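Lmaj004091aaa (Leishmania major, PDB 1XTP) probably transfers methyl groups from S-adenosyl-L-methionine to the N-terminal amino group of proteins that begin X-Pro-Lys. Local coordinates at residues 25-30 with 35-40; 84-89 with 114-119; 148-153 with 169-174; 160-165 with 184-189. All blocks are in the same frame, centred on the assembly; numbering follows the deposited sequence.

Contact 1 comes first along the chain, then contact 2, while the segments of contacts 3 and 4 alternate. Contact 1 lies at the edge of the small four-stranded sheet, where strand 26-27 is an outer strand; its centre is about 38 Å from that of contact 2, across the chain's centre. It nevertheless meets contact 3, with centres about 18 Å apart, where L38 packs on T172. Contacts 2 and 4, centres about 12 Å apart, share the seven-stranded sheet; contacts 3 and 4, centres about 15 Å apart, both use helix 173-186. Contact 3 holds the adenine of the bound cofactor analogue. Contact 4 lies on the central strand, whose end at Q165 reaches the same pocket, and I164 of that strand touches M149 of contact 3.

Contact 1: 25-30 with 35-40; sequences KTYRST and KAELTG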
# COMPACT_ATOMS: atom_id res chain seq x y z
N LYS A 25 -6.04 23.07 4.51
CA LYS A 25 -5.47 23.23 5.85
C LYS A 25 -4.01 22.78 5.81
O LYS A 25 -3.69 21.74 5.21
CB LYS A 25 -6.25 22.42 6.87
CG LYS A 25 -5.78 22.62 8.31
CD LYS A 25 -6.54 21.74 9.29
CE LYS A 25 -5.86 21.76 10.65
NZ LYS A 25 -6.56 20.93 11.68
N THR A 26 -3.13 23.54 6.44
CA THR A 26 -1.70 23.24 6.36
C THR A 26 -1.17 22.86 7.72
O THR A 26 -1.76 23.21 8.74
CB THR A 26 -0.86 24.42 5.82
OG1 THR A 26 -0.92 25.51 6.75
CG2 THR A 26 -1.36 24.88 4.45
N TYR A 27 -0.06 22.13 7.70
CA TYR A 27 0.58 21.62 8.90
C TYR A 27 2.06 21.85 8.88
O TYR A 27 2.72 21.68 7.87
CB TYR A 27 0.35 20.12 8.99
CG TYR A 27 -1.09 19.76 9.21
CD1 TYR A 27 -1.67 19.93 10.46
CD2 TYR A 27 -1.87 19.26 8.17
CE1 TYR A 27 -3.00 19.61 10.67
CE2 TYR A 27 -3.19 18.92 8.38
CZ TYR A 27 -3.75 19.11 9.63
OH TYR A 27 -5.06 18.77 9.85
N ARG A 28 2.60 22.19 10.04
CA ARG A 28 4.03 22.34 10.22
C ARG A 28 4.77 20.99 10.23
O ARG A 28 5.94 20.91 9.86
CB ARG A 28 4.29 23.08 11.53
N SER A 29 4.08 19.95 10.68
CA SER A 29 4.68 18.62 10.86
C SER A 29 3.62 17.53 10.79
O SER A 29 2.41 17.80 10.88
CB SER A 29 5.41 18.52 12.21
OG SER A 29 4.48 18.49 13.30
N THR A 30 4.07 16.28 10.67
CA THR A 30 3.18 15.12 10.66
C THR A 30 2.63 14.89 12.04
O THR A 30 1.50 14.44 12.20
CB THR A 30 3.93 13.88 10.24
OG1 THR A 30 5.14 13.82 10.99
CG2 THR A 30 4.28 13.94 8.77
N LYS A 35 -2.27 14.56 15.42
CA LYS A 35 -3.04 15.05 16.56
C LYS A 35 -4.38 15.60 16.10
O LYS A 35 -5.37 15.48 16.82
CB LYS A 35 -2.25 16.10 17.35
CG LYS A 35 -1.23 15.51 18.30
CD LYS A 35 -0.21 16.53 18.81
CE LYS A 35 -0.77 17.42 19.91
NZ LYS A 35 0.29 18.37 20.41
N ALA A 36 -4.43 16.17 14.90
CA ALA A 36 -5.69 16.69 14.34
C ALA A 36 -6.58 15.58 13.78
O ALA A 36 -7.80 15.59 13.95
CB ALA A 36 -5.40 17.73 13.24
N GLU A 37 -5.97 14.61 13.12
CA GLU A 37 -6.71 13.63 12.37
C GLU A 37 -7.09 12.36 13.14
O GLU A 37 -7.97 11.63 12.68
CB GLU A 37 -5.90 13.23 11.12
CG GLU A 37 -5.83 14.30 10.06
CD GLU A 37 -7.15 14.49 9.30
OE1 GLU A 37 -7.87 13.49 9.05
OE2 GLU A 37 -7.46 15.65 8.95
N LEU A 38 -6.41 12.06 14.25
CA LEU A 38 -6.60 10.78 14.94
C LEU A 38 -7.39 10.92 16.23
O LEU A 38 -7.07 10.31 17.23
CB LEU A 38 -5.26 10.10 15.22
CG LEU A 38 -4.37 9.78 14.01
CD1 LEU A 38 -3.24 8.91 14.43
CD2 LEU A 38 -5.17 9.12 12.89
N THR A 39 -8.45 11.71 16.19
CA THR A 39 -9.31 11.89 17.34
C THR A 39 -10.42 10.83 17.39
O THR A 39 -10.84 10.27 16.37
CB THR A 39 -9.97 13.28 17.30
OG1 THR A 39 -10.73 13.41 16.09
CG2 THR A 39 -8.92 14.38 17.35
N GLY A 40 -10.90 10.56 18.60
CA GLY A 40 -12.04 9.69 18.82
C GLY A 40 -11.81 8.25 18.46
O GLY A 40 -10.68 7.77 18.41
O HOH W 1 -7.94 18.15 10.84
O HOH W 2 -6.25 17.69 7.83
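A small packing contact, supplemented by two bridging waters, lets Y27 and K25 meet A36 and E37 across a strand-turn-helix unit at the N-terminal end of the fold. Strand 26-27 is an outer strand of the four-stranded mixed sheet, and helix 30-37 follows almost at once. S29 is the N-cap of that helix, its OG bonded to the backbone N of E32, which fixes the turn between the two segments. The apolar part centres on the methyl of A36. Its CB lies 3.6 Å from Y27 OH and 4.0 Å from Y27 CE1, approaching the ring obliquely. K25 reaches the same methyl from the strand side: with CG anti to the backbone N (chi1 -176°) and the rest of the chain extended, its NZ ends 3.7 Å from A36 CB. The ring of Y27 also packs on M33 of the helix and on F205 of strand 205-208, so it is wedged between helix and sheet. Y27 and E37 do not bond directly, since Y27 OH and E37 OE2 are 4.0 Å apart, and the ring and carboxylate planes stand 88° to each other. A bend at chi2 (-73°) accompanies the turn of the E37 carboxylate toward the tyrosine, and OE2 also forms a salt bridge with K209. Two waters fill the separation. Water 1 donates to Y27 OH at 3.1 Å and to E37 OE2 at 3.2 Å. Water 2, at the ring edge and in its plane, accepts from Y27 OH at 2.6 Å and donates to E37 OE2 at 2.6 Å.

Contact 2: 84-89 with 114-119; sequences NFIASL and KLYATT
I86, L115 and Y116 carry this buried contact between the end of helix 75-87 and the turn that leads from helix 106-115 into strand 118-123. I86 gives up the largest share of surface, and its CG2 methyl does the touching. That methyl is anti to the backbone N while CG1 is anti to the carbonyl carbon (chi1 -66°), which sets the two branches on different tasks. CG2 meets the hydroxyl end of Y116, with I86 CG2 and Y116 OH 3.7 Å apart, and the two side chains cross obliquely. The second partner is looser: I86 CG2 and L115 CD1 are 4.5 Å apart. L115 CD1 itself lies 4.2 Å from Y116 CE1, and the isoleucine methyl approaches both of these neighbouring groups. The other branch goes to the sheet, where the CD1 methyl of I86 packs on the CD2 methyl of L161. Y116 reaches the same strand by its far end, its hydroxyl lying against CB of L161, and the flank of its ring is close to CB of D160. The contact is therefore van der Waals packing. It packs the preceding helix 75-87 against the first beta-alpha-beta crossover of the Rossmann-like methyltransferase domain, strand 96-100 through helix 106-115 to strand 118-123. Beyond the turn, T118 pairs by backbone bonds with S95 and A97. I86 also packs on L111, so helix 75-87 lies against helix 106-115 over strand 159-165, while the neighbouring F85 reaches strands 232-237 and 248-253.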
# COMPACT_ATOMS: atom_id res chain seq x y z
N ASN A 84 8.16 -6.77 -14.34
CA ASN A 84 9.58 -6.52 -14.63
C ASN A 84 10.40 -6.22 -13.36
O ASN A 84 11.51 -6.70 -13.19
CB ASN A 84 9.74 -5.39 -15.66
CG ASN A 84 9.25 -5.80 -17.06
OD1 ASN A 84 9.17 -6.97 -17.38
ND2 ASN A 84 8.92 -4.81 -17.88
N PHE A 85 9.81 -5.45 -12.45
CA PHE A 85 10.47 -5.15 -11.18
C PHE A 85 10.66 -6.42 -10.34
O PHE A 85 11.77 -6.69 -9.89
CB PHE A 85 9.66 -4.11 -10.38
CG PHE A 85 10.33 -3.67 -9.10
CD1 PHE A 85 11.29 -2.68 -9.10
CD2 PHE A 85 9.98 -4.24 -7.88
CE1 PHE A 85 11.89 -2.27 -7.92
CE2 PHE A 85 10.57 -3.83 -6.71
CZ PHE A 85 11.53 -2.84 -6.73
N ILE A 86 9.59 -7.18 -10.15
CA ILE A 86 9.68 -8.42 -9.36
C ILE A 86 10.64 -9.44 -9.98
O ILE A 86 11.40 -10.11 -9.25
CB ILE A 86 8.31 -9.09 -9.17
CG1 ILE A 86 7.39 -8.20 -8.32
CG2 ILE A 86 8.47 -10.46 -8.51
CD1 ILE A 86 5.93 -8.46 -8.54
N ALA A 87 10.63 -9.54 -11.31
CA ALA A 87 11.55 -10.43 -12.02
C ALA A 87 12.99 -10.14 -11.67
O ALA A 87 13.81 -11.05 -11.59
CB ALA A 87 11.35 -10.32 -13.53
N SER A 88 13.30 -8.87 -11.45
CA SER A 88 14.66 -8.46 -11.19
C SER A 88 15.15 -8.67 -9.75
O SER A 88 16.29 -8.34 -9.44
CB SER A 88 14.79 -6.98 -11.52
OG SER A 88 14.09 -6.21 -10.55
N LEU A 89 14.29 -9.14 -8.85
CA LEU A 89 14.69 -9.24 -7.45
C LEU A 89 15.52 -10.50 -7.25
O LEU A 89 15.07 -11.58 -7.61
CB LEU A 89 13.47 -9.22 -6.53
CG LEU A 89 12.62 -7.96 -6.66
CD1 LEU A 89 11.33 -8.10 -5.84
CD2 LEU A 89 13.40 -6.74 -6.24
N LYS A 114 0.26 -15.72 -12.02
CA LYS A 114 1.23 -16.15 -13.04
C LYS A 114 2.60 -16.45 -12.46
O LYS A 114 3.40 -17.12 -13.11
CB LYS A 114 1.41 -15.08 -14.11
CG LYS A 114 0.20 -14.88 -14.98
CD LYS A 114 0.39 -13.72 -15.95
CE LYS A 114 -0.67 -13.77 -17.04
NZ LYS A 114 -0.55 -12.66 -18.04
N LEU A 115 2.90 -15.93 -11.27
CA LEU A 115 4.24 -16.02 -10.67
C LEU A 115 4.34 -16.85 -9.40
O LEU A 115 5.42 -17.33 -9.06
CB LEU A 115 4.72 -14.61 -10.33
CG LEU A 115 4.91 -13.61 -11.45
CD1 LEU A 115 5.10 -12.25 -10.88
CD2 LEU A 115 6.12 -13.98 -12.30
N TYR A 116 3.23 -17.00 -8.66
CA TYR A 116 3.25 -17.70 -7.38
C TYR A 116 2.32 -18.90 -7.37
O TYR A 116 1.22 -18.86 -7.92
CB TYR A 116 2.94 -16.73 -6.22
CG TYR A 116 3.99 -15.66 -6.14
CD1 TYR A 116 3.89 -14.50 -6.91
CD2 TYR A 116 5.12 -15.82 -5.36
CE1 TYR A 116 4.84 -13.54 -6.90
CE2 TYR A 116 6.11 -14.85 -5.33
CZ TYR A 116 5.97 -13.72 -6.12
OH TYR A 116 6.93 -12.75 -6.11
N ALA A 117 2.80 -19.99 -6.76
CA ALA A 117 2.02 -21.20 -6.62
C ALA A 117 0.67 -20.95 -5.93
O ALA A 117 -0.34 -21.47 -6.36
CB ALA A 117 2.83 -22.27 -5.86
N THR A 118 0.67 -20.15 -4.87
CA THR A 118 -0.55 -19.81 -4.15
C THR A 118 -0.51 -18.35 -3.76
O THR A 118 0.53 -17.86 -3.34
CB THR A 118 -0.69 -20.64 -2.88
OG1 THR A 118 -0.46 -22.02 -3.20
CG2 THR A 118 -2.08 -20.46 -2.24
N THR A 119 -1.63 -17.65 -3.92
CA THR A 119 -1.76 -16.27 -3.47
C THR A 119 -2.94 -16.12 -2.50
O THR A 119 -4.04 -16.54 -2.82
CB THR A 119 -1.95 -15.34 -4.68
OG1 THR A 119 -0.84 -15.49 -5.57
CG2 THR A 119 -2.05 -13.88 -4.25

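Contact 3: 148-153 with 169-174; sequences SMETAT and IYLTDA. With SAI (S-adenosyl-L-homoselenocysteine), chain B.
A bend at chi3 (-72°) turns the methyl end of selenomethionine M149 back between L171 and the ligand, and E150, with CG set between its backbone N and carbonyl carbon (chi1 77°), carries its carboxylate past the same leucine. Together they form the adenine end of the cofactor pocket of a Rossmann-like methyltransferase, built from the loop after strand 141-146 and the approach to helix 173-186. M149 and L171 cross at about a right angle, with M149 CE 3.8 Å from L171 CG. The second leucine methyl serves the neighbour: L171 CD2 is 3.7 Å from E150 OE1. M149 and E150 line the adenine end of S-adenosyl-L-homoselenocysteine, whose purine is read by two hydrogen bonds. M149 N donates to ligand N1 at 3.0 Å, nearly straight at 171°, and ligand N6 donates to E150 OE1, also at 3.0 Å. E150 OE2 has its own partner in Y43 OH, which would help to hold the carboxylate. One face of the adenine receives both segments. M149 CE sits above it, 3.4 Å from ligand N1, and the nearly parallel ring of Y170 lies farther along, its OH bonded to D211 and W57. There Y170 CD2 comes within 3.5 Å of ligand C8. Deeper in the core, the selenium of M149 rests against the CG2 methyl of I164.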
# COMPACT_ATOMS: atom_id res chain seq x y z
N SER A 148 -8.63 -5.39 7.83
CA SER A 148 -7.72 -4.30 7.51
C SER A 148 -6.30 -4.73 7.84
O SER A 148 -6.08 -5.65 8.64
CB SER A 148 -8.09 -3.05 8.29
OG SER A 148 -9.44 -2.68 8.06
N MSE A 149 -5.32 -4.07 7.23
CA MSE A 149 -3.92 -4.38 7.42
C MSE A 149 -3.56 -4.22 8.89
O MSE A 149 -2.86 -5.07 9.45
CB MSE A 149 -3.02 -3.47 6.58
CG MSE A 149 -2.95 -3.82 5.09
SE MSE A 149 -1.92 -2.50 4.07
CE MSE A 149 -3.22 -0.98 4.09
N GLU A 150 -4.06 -3.14 9.49
CA GLU A 150 -3.68 -2.77 10.85
C GLU A 150 -4.31 -3.66 11.94
O GLU A 150 -3.95 -3.54 13.12
CB GLU A 150 -3.95 -1.28 11.11
CG GLU A 150 -5.42 -0.86 11.37
CD GLU A 150 -6.26 -0.70 10.10
OE1 GLU A 150 -5.71 -0.86 8.99
OE2 GLU A 150 -7.48 -0.44 10.21
N THR A 151 -5.22 -4.54 11.54
CA THR A 151 -5.84 -5.52 12.45
C THR A 151 -5.54 -6.98 12.10
O THR A 151 -6.03 -7.89 12.75
CB THR A 151 -7.36 -5.36 12.42
OG1 THR A 151 -7.85 -5.63 11.10
CG2 THR A 151 -7.74 -3.94 12.83
N ALA A 152 -4.74 -7.19 11.06
CA ALA A 152 -4.45 -8.53 10.56
C ALA A 152 -3.30 -9.17 11.30
O ALA A 152 -2.32 -8.49 11.63
CB ALA A 152 -4.13 -8.46 9.09
N THR A 153 -3.41 -10.46 11.56
CA THR A 153 -2.29 -11.25 12.10
C THR A 153 -1.79 -12.20 11.03
O THR A 153 -2.56 -13.01 10.50
CB THR A 153 -2.73 -12.02 13.33
OG1 THR A 153 -2.99 -11.08 14.37
CG2 THR A 153 -1.65 -12.98 13.81
N ILE A 169 -1.63 4.20 1.92
CA ILE A 169 -2.15 5.56 2.10
C ILE A 169 -3.22 5.67 3.20
O ILE A 169 -3.41 6.74 3.77
CB ILE A 169 -2.72 6.14 0.77
CG1 ILE A 169 -3.90 5.30 0.24
CG2 ILE A 169 -1.63 6.21 -0.31
CD1 ILE A 169 -4.70 5.98 -0.86
N TYR A 170 -3.87 4.55 3.52
CA TYR A 170 -4.93 4.49 4.54
C TYR A 170 -4.41 4.25 5.96
O TYR A 170 -5.14 4.46 6.92
CB TYR A 170 -5.96 3.42 4.16
CG TYR A 170 -6.60 3.73 2.84
CD1 TYR A 170 -7.41 4.84 2.71
CD2 TYR A 170 -6.34 2.97 1.71
CE1 TYR A 170 -7.99 5.17 1.50
CE2 TYR A 170 -6.93 3.26 0.48
CZ TYR A 170 -7.73 4.39 0.39
OH TYR A 170 -8.31 4.75 -0.80
N LEU A 171 -3.16 3.82 6.07
CA LEU A 171 -2.54 3.59 7.36
C LEU A 171 -2.05 4.87 8.02
O LEU A 171 -1.47 5.72 7.35
CB LEU A 171 -1.36 2.61 7.24
CG LEU A 171 -1.65 1.17 6.82
CD1 LEU A 171 -0.36 0.46 6.38
CD2 LEU A 171 -2.34 0.38 7.96
N THR A 172 -2.25 5.00 9.34
CA THR A 172 -1.53 6.03 10.09
C THR A 172 -0.05 5.69 10.03
O THR A 172 0.31 4.56 9.73
CB THR A 172 -1.93 6.09 11.54
OG1 THR A 172 -1.50 4.92 12.24
CG2 THR A 172 -3.44 6.25 11.67
N ASP A 173 0.82 6.63 10.35
CA ASP A 173 2.25 6.34 10.33
C ASP A 173 2.61 5.29 11.38
O ASP A 173 3.49 4.44 11.12
CB ASP A 173 3.08 7.60 10.60
CG ASP A 173 3.22 8.49 9.39
OD1 ASP A 173 2.76 8.12 8.29
OD2 ASP A 173 3.78 9.59 9.55
N ALA A 174 2.01 5.40 12.56
CA ALA A 174 2.21 4.43 13.62
C ALA A 174 1.88 3.03 13.15
O ALA A 174 2.63 2.10 13.42
CB ALA A 174 1.35 4.79 14.86
N SAI B . -4.44 -3.05 -4.20
CA SAI B . -5.57 -3.17 -5.17
CB SAI B . -6.71 -2.25 -4.77
CG SAI B . -6.39 -0.76 -4.74
SE SAI B . -8.00 0.23 -4.19
C SAI B . -5.18 -2.78 -6.59
O SAI B . -4.17 -2.12 -6.80
OXT SAI B . -5.89 -3.10 -7.54
C5' SAI B . -7.55 0.37 -2.27
C4' SAI B . -8.06 -0.81 -1.44
O4' SAI B . -7.59 -0.65 -0.13
C3' SAI B . -9.57 -0.91 -1.33
O3' SAI B . -10.00 -2.20 -1.66
C2' SAI B . -9.90 -0.63 0.12
O2' SAI B . -11.03 -1.37 0.58
C1' SAI B . -8.61 -1.09 0.75
N9 SAI B . -8.35 -0.56 2.08
C8 SAI B . -8.76 0.65 2.59
N7 SAI B . -8.31 0.75 3.83
C5 SAI B . -7.60 -0.38 4.13
C6 SAI B . -6.91 -0.80 5.26
N6 SAI B . -6.88 -0.01 6.34
N1 SAI B . -6.27 -2.03 5.27
C2 SAI B . -6.32 -2.86 4.15
N3 SAI B . -7.00 -2.43 3.03
C4 SAI B . -7.61 -1.21 3.02

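Contact 4: 160-165 with 184-189; sequences DLIVIQ and QQALTP
T188 OG1 has two partners: it donates to D160 OD1 and accepts a weak hydrogen bond from the backbone N of N190. The first bond is very short, 2.5 Å between T188 OG1 and D160 OD1, so its exact length deserves caution. The hydroxyl stands between the backbone N and carbonyl carbon of T188 (chi1 72°), while T188 CG2 lies 3.5 Å from D160 OD1. The second carboxylate oxygen, D160 OD2, takes the backbone N-H of S95, so both oxygens of this buried acid are engaged and its rotation is restrained. Two residues along, at I162, the contact turns apolar. I162 directs its CD1 methyl at L187, and the side chains meet closely: I162 CD1 is 3.3 Å and I162 CG1 3.5 Å from L187 CD2, both tighter than usual van der Waals separations. A186 adds a more relaxed touch, with its CB 4.1 Å from I162 CD1. Geometrically this closes a beta-alpha-beta crossover of the Rossmann-like fold, in which strand 159-165 leads through helix 173-186 to the parallel neighbour 191-198. At the far end of the strand Q165 O bonds the ligand's amino nitrogen. I162 and I164 pack under helix 173-186, on C183 and on F179 and F180 respectively, whereas L161 and V163 both meet L112 of helix 106-115, leaving strand 159-165 sandwiched between the two helices and flanked by strands 96-100 and 191-198.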
# COMPACT_ATOMS: atom_id res chain seq x y z
N ASP A 160 6.69 -15.47 0.15
CA ASP A 160 7.77 -15.07 -0.75
C ASP A 160 7.50 -13.67 -1.35
O ASP A 160 8.44 -12.96 -1.75
CB ASP A 160 7.94 -16.12 -1.85
CG ASP A 160 8.39 -17.47 -1.32
OD1 ASP A 160 9.18 -17.52 -0.36
OD2 ASP A 160 8.00 -18.49 -1.89
N LEU A 161 6.24 -13.24 -1.40
CA LEU A 161 5.97 -11.85 -1.76
C LEU A 161 4.79 -11.32 -0.98
O LEU A 161 3.82 -12.03 -0.80
CB LEU A 161 5.73 -11.70 -3.26
CG LEU A 161 5.93 -10.28 -3.81
CD1 LEU A 161 7.43 -9.91 -3.94
CD2 LEU A 161 5.22 -10.11 -5.15
N ILE A 162 4.90 -10.09 -0.50
CA ILE A 162 3.81 -9.40 0.18
C ILE A 162 3.60 -8.07 -0.53
O ILE A 162 4.42 -7.16 -0.45
CB ILE A 162 4.09 -9.18 1.68
CG1 ILE A 162 4.29 -10.53 2.38
CG2 ILE A 162 2.94 -8.39 2.34
CD1 ILE A 162 4.65 -10.42 3.83
N VAL A 163 2.48 -7.99 -1.23
CA VAL A 163 2.14 -6.86 -2.07
C VAL A 163 1.33 -5.80 -1.30
O VAL A 163 0.30 -6.10 -0.74
CB VAL A 163 1.33 -7.35 -3.30
CG1 VAL A 163 0.91 -6.18 -4.16
CG2 VAL A 163 2.18 -8.33 -4.09
N ILE A 164 1.82 -4.56 -1.26
CA ILE A 164 1.11 -3.45 -0.66
C ILE A 164 1.08 -2.32 -1.70
O ILE A 164 2.02 -1.52 -1.81
CB ILE A 164 1.77 -2.98 0.67
CG1 ILE A 164 2.09 -4.17 1.60
CG2 ILE A 164 0.86 -1.97 1.41
CD1 ILE A 164 2.84 -3.78 2.87
N GLN A 165 0.02 -2.26 -2.48
CA GLN A 165 -0.08 -1.30 -3.57
C GLN A 165 -1.33 -0.48 -3.44
O GLN A 165 -2.43 -1.04 -3.33
CB GLN A 165 -0.10 -2.02 -4.92
CG GLN A 165 -0.42 -1.06 -6.08
CD GLN A 165 0.07 -1.54 -7.44
OE1 GLN A 165 0.64 -2.63 -7.57
NE2 GLN A 165 -0.15 -0.71 -8.48
N GLN A 184 7.44 -8.19 7.73
CA GLN A 184 8.81 -8.66 7.65
C GLN A 184 8.93 -10.05 8.27
O GLN A 184 9.57 -10.92 7.70
CB GLN A 184 9.75 -7.69 8.35
CG GLN A 184 11.22 -8.08 8.26
CD GLN A 184 12.08 -7.15 9.08
OE1 GLN A 184 11.73 -6.81 10.21
NE2 GLN A 184 13.19 -6.70 8.51
N GLN A 185 8.30 -10.24 9.42
CA GLN A 185 8.35 -11.53 10.11
C GLN A 185 7.53 -12.61 9.39
O GLN A 185 7.81 -13.81 9.54
CB GLN A 185 7.93 -11.39 11.58
CG GLN A 185 6.49 -10.97 11.80
CD GLN A 185 5.51 -12.14 11.74
OE1 GLN A 185 5.78 -13.22 12.29
NE2 GLN A 185 4.37 -11.92 11.10
N ALA A 186 6.55 -12.19 8.61
CA ALA A 186 5.76 -13.08 7.77
C ALA A 186 6.48 -13.52 6.50
O ALA A 186 6.01 -14.42 5.80
CB ALA A 186 4.45 -12.43 7.42
N LEU A 187 7.63 -12.91 6.17
CA LEU A 187 8.37 -13.31 4.97
C LEU A 187 9.20 -14.54 5.21
O LEU A 187 9.70 -14.75 6.31
CB LEU A 187 9.29 -12.22 4.50
CG LEU A 187 8.64 -10.91 4.04
CD1 LEU A 187 9.77 -9.93 3.72
CD2 LEU A 187 7.70 -11.08 2.84
N THR A 188 9.35 -15.34 4.16
CA THR A 188 10.39 -16.38 4.12
C THR A 188 11.78 -15.76 3.87
O THR A 188 11.88 -14.58 3.53
CB THR A 188 10.12 -17.43 3.00
OG1 THR A 188 10.37 -16.83 1.72
CG2 THR A 188 8.68 -17.93 3.09
N PRO A 189 12.85 -16.54 4.04
CA PRO A 189 14.18 -15.98 3.73
C PRO A 189 14.35 -15.44 2.30
O PRO A 189 15.16 -14.54 2.09
CB PRO A 189 15.13 -17.16 4.01
CG PRO A 189 14.36 -18.03 5.00
CD PRO A 189 12.94 -17.93 4.52